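Long-range contact in aminotransferase (Bacillus subtilis, PDB 6L1L), which is probably a pyridoxal-phosphate-dependent aminotransferase of class I that takes part in making the dipeptide antibiotic bacilysin: residues B[326-331]-B[366-371]. Numbering follows the deposited sequence.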
loop_
_atom_site.group_PDB
_atom_site.type_symbol
_atom_site.label_atom_id
_atom_site.label_comp_id
_atom_site.label_asym_id
_atom_site.label_seq_id
_atom_site.Cartn_x
_atom_site.Cartn_y
_atom_site.Cartn_z
ATOM N N VAL B 326 17.816 -10.616 -20.065
ATOM C CA VAL B 326 19.177 -10.910 -20.561
ATOM C C VAL B 326 20.169 -10.025 -19.828
ATOM O O VAL B 326 19.976 -8.820 -19.740
ATOM C CB VAL B 326 19.277 -10.713 -22.073
ATOM C CG1 VAL B 326 20.699 -10.955 -22.540
ATOM C CG2 VAL B 326 18.325 -11.630 -22.810
ATOM N N TRP B 327 21.223 -10.622 -19.273
ATOM C CA TRP B 327 22.229 -9.906 -18.490
ATOM C C TRP B 327 23.521 -9.821 -19.341
ATOM O O TRP B 327 24.212 -10.825 -19.534
ATOM C CB TRP B 327 22.475 -10.682 -17.205
ATOM C CG TRP B 327 23.389 -10.131 -16.180
ATOM C CD1 TRP B 327 24.455 -10.787 -15.636
ATOM C CD2 TRP B 327 23.283 -8.906 -15.464
ATOM N NE1 TRP B 327 25.034 -10.039 -14.663
ATOM C CE2 TRP B 327 24.348 -8.875 -14.526
ATOM C CE3 TRP B 327 22.425 -7.806 -15.537
ATOM C CZ2 TRP B 327 24.565 -7.804 -13.669
ATOM C CZ3 TRP B 327 22.656 -6.731 -14.705
ATOM C CH2 TRP B 327 23.722 -6.732 -13.768
ATOM N N ALA B 328 23.842 -8.641 -19.851
ATOM C CA ALA B 328 24.867 -8.534 -20.895
ATOM C C ALA B 328 26.015 -7.601 -20.526
ATOM O O ALA B 328 25.827 -6.518 -19.939
ATOM C CB ALA B 328 24.233 -8.076 -22.198
ATOM N N GLU B 329 27.211 -8.010 -20.919
ATOM C CA GLU B 329 28.396 -7.202 -20.687
ATOM C C GLU B 329 28.441 -5.959 -21.605
ATOM O O GLU B 329 28.184 -6.034 -22.780
ATOM C CB GLU B 329 29.690 -8.042 -20.859
ATOM C CG GLU B 329 30.129 -8.799 -19.609
ATOM C CD GLU B 329 31.607 -9.214 -19.640
ATOM O OE1 GLU B 329 31.869 -10.377 -20.011
ATOM O OE2 GLU B 329 32.494 -8.369 -19.308
ATOM N N ILE B 330 28.850 -4.861 -21.033
ATOM C CA ILE B 330 28.972 -3.559 -21.697
ATOM C C ILE B 330 30.355 -3.412 -22.354
ATOM O O ILE B 330 31.328 -3.957 -21.828
ATOM C CB ILE B 330 28.783 -2.484 -20.624
ATOM C CG1 ILE B 330 27.337 -2.543 -20.162
ATOM C CG2 ILE B 330 29.125 -1.073 -21.106
ATOM C CD1 ILE B 330 27.045 -1.443 -19.196
ATOM N N PRO B 331 30.463 -2.657 -23.474
ATOM C CA PRO B 331 31.794 -2.564 -24.132
ATOM C C PRO B 331 32.861 -1.960 -23.226
ATOM O O PRO B 331 32.557 -1.142 -22.347
ATOM C CB PRO B 331 31.533 -1.674 -25.357
ATOM C CG PRO B 331 30.071 -1.844 -25.665
ATOM C CD PRO B 331 29.402 -2.066 -24.315
ATOM N N VAL B 366 24.515 -4.643 -18.387
ATOM C CA VAL B 366 23.123 -4.141 -18.423
ATOM C C VAL B 366 22.145 -5.283 -18.427
ATOM O O VAL B 366 22.450 -6.380 -18.869
ATOM C CB VAL B 366 22.839 -3.237 -19.659
ATOM C CG1 VAL B 366 23.625 -1.999 -19.595
ATOM C CG2 VAL B 366 23.085 -3.977 -20.975
ATOM N N ARG B 367 20.933 -5.009 -17.949
ATOM C CA ARG B 367 19.836 -5.945 -17.991
ATOM C C ARG B 367 18.862 -5.490 -19.114
ATOM O O ARG B 367 18.488 -4.285 -19.205
ATOM C CB ARG B 367 19.147 -6.000 -16.594
ATOM C CG ARG B 367 18.130 -7.108 -16.429
ATOM C CD ARG B 367 17.124 -6.798 -15.326
ATOM N NE ARG B 367 16.246 -5.681 -15.611
ATOM C CZ ARG B 367 15.248 -5.294 -14.823
ATOM N NH1 ARG B 367 15.031 -5.901 -13.669
ATOM N NH2 ARG B 367 14.473 -4.276 -15.164
ATOM N N ILE B 368 18.493 -6.409 -19.969
ATOM C CA ILE B 368 17.576 -6.150 -21.087
ATOM C C ILE B 368 16.363 -7.062 -20.965
ATOM O O ILE B 368 16.523 -8.297 -20.931
ATOM C CB ILE B 368 18.265 -6.377 -22.452
ATOM C CG1 ILE B 368 19.653 -5.776 -22.446
ATOM C CG2 ILE B 368 17.422 -5.824 -23.607
ATOM C CD1 ILE B 368 20.493 -6.124 -23.647
ATOM N N SER B 369 15.136 -6.479 -20.916
ATOM C CA SER B 369 13.919 -7.291 -20.773
ATOM C C SER B 369 13.286 -7.621 -22.134
ATOM O O SER B 369 13.155 -6.769 -23.010
ATOM C CB SER B 369 12.879 -6.583 -19.900
ATOM O OG SER B 369 13.495 -5.978 -18.795
ATOM N N MET B 370 12.914 -8.870 -22.308
ATOM C CA MET B 370 12.309 -9.356 -23.544
ATOM C C MET B 370 10.812 -9.117 -23.569
ATOM O O MET B 370 10.025 -10.043 -23.711
ATOM C CB MET B 370 12.619 -10.829 -23.709
ATOM C CG MET B 370 14.112 -11.149 -23.802
ATOM S SD MET B 370 14.925 -10.448 -25.235
ATOM C CE MET B 370 15.615 -9.002 -24.513
ATOM N N VAL B 371 10.424 -7.850 -23.501
ATOM C CA VAL B 371 9.011 -7.513 -23.322
ATOM C C VAL B 371 8.481 -6.745 -24.551
ATOM O O VAL B 371 7.635 -5.853 -24.429
ATOM C CB VAL B 371 8.737 -6.759 -22.004
ATOM C CG1 VAL B 371 8.894 -7.705 -20.787
ATOM C CG2 VAL B 371 9.622 -5.524 -21.870
#
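Val366 and Val326, the two residues most covered by this contact, lie at hydrogen-bonded positions of two antiparallel strands. Val366 pairs with Ala328. Its N donates to Ala328 O, and its O accepts from Ala328 N at 2.8 Å. Val326 pairs with Ile368 in the same way: Val326 N gives a 2.8 Å bond to Ile368 O, and Ile368 N returns one to Val326 O. These four bonds satisfy both backbone polar atoms of each of the four residues within a buried interface. Arg367 CA also makes a CA-H...O contact with Val326 O.

The side chains of Val326, Ala328, Val366 and Ile368 share one face of the sheet. Val366 turns CG1 anti to its carbonyl carbon (chi1 -66°), and this methyl meets the end of Ile330 past the strand. The approach is tight, with Val366 CG1 only 3.5 Å from Ile330 CD1, and the two side chains cross at about a right angle. At the other end, Val326 CG2 touches Met370 CE at 4.1 Å. The chain turns at Met370 in an inverse gamma turn, closed by a weak Val371 N to Ser369 O bond, and the bent side chain brings its methyl back to the strand.

Trp327 and Arg367 face the other way as a non-hydrogen-bonded pair. Arg367 CB sits at the indole edge, 3.9 Å from Trp327 CE3. The guanidinium reaches toward the cofactor, where NH1 bonds Asn178 OD1 and NH2 bonds Gly38 O. This placement is consistent with the arginine that binds the substrate carboxylate in class I aminotransferases.

Strand 365-369 lies between strands 325-329 and 350-354 in the small-domain sheet. Helix 337-347 covers Ile330 and Val366 through Phe340, while Phe305 of helix 289-313 packs on Ile368 and Met370.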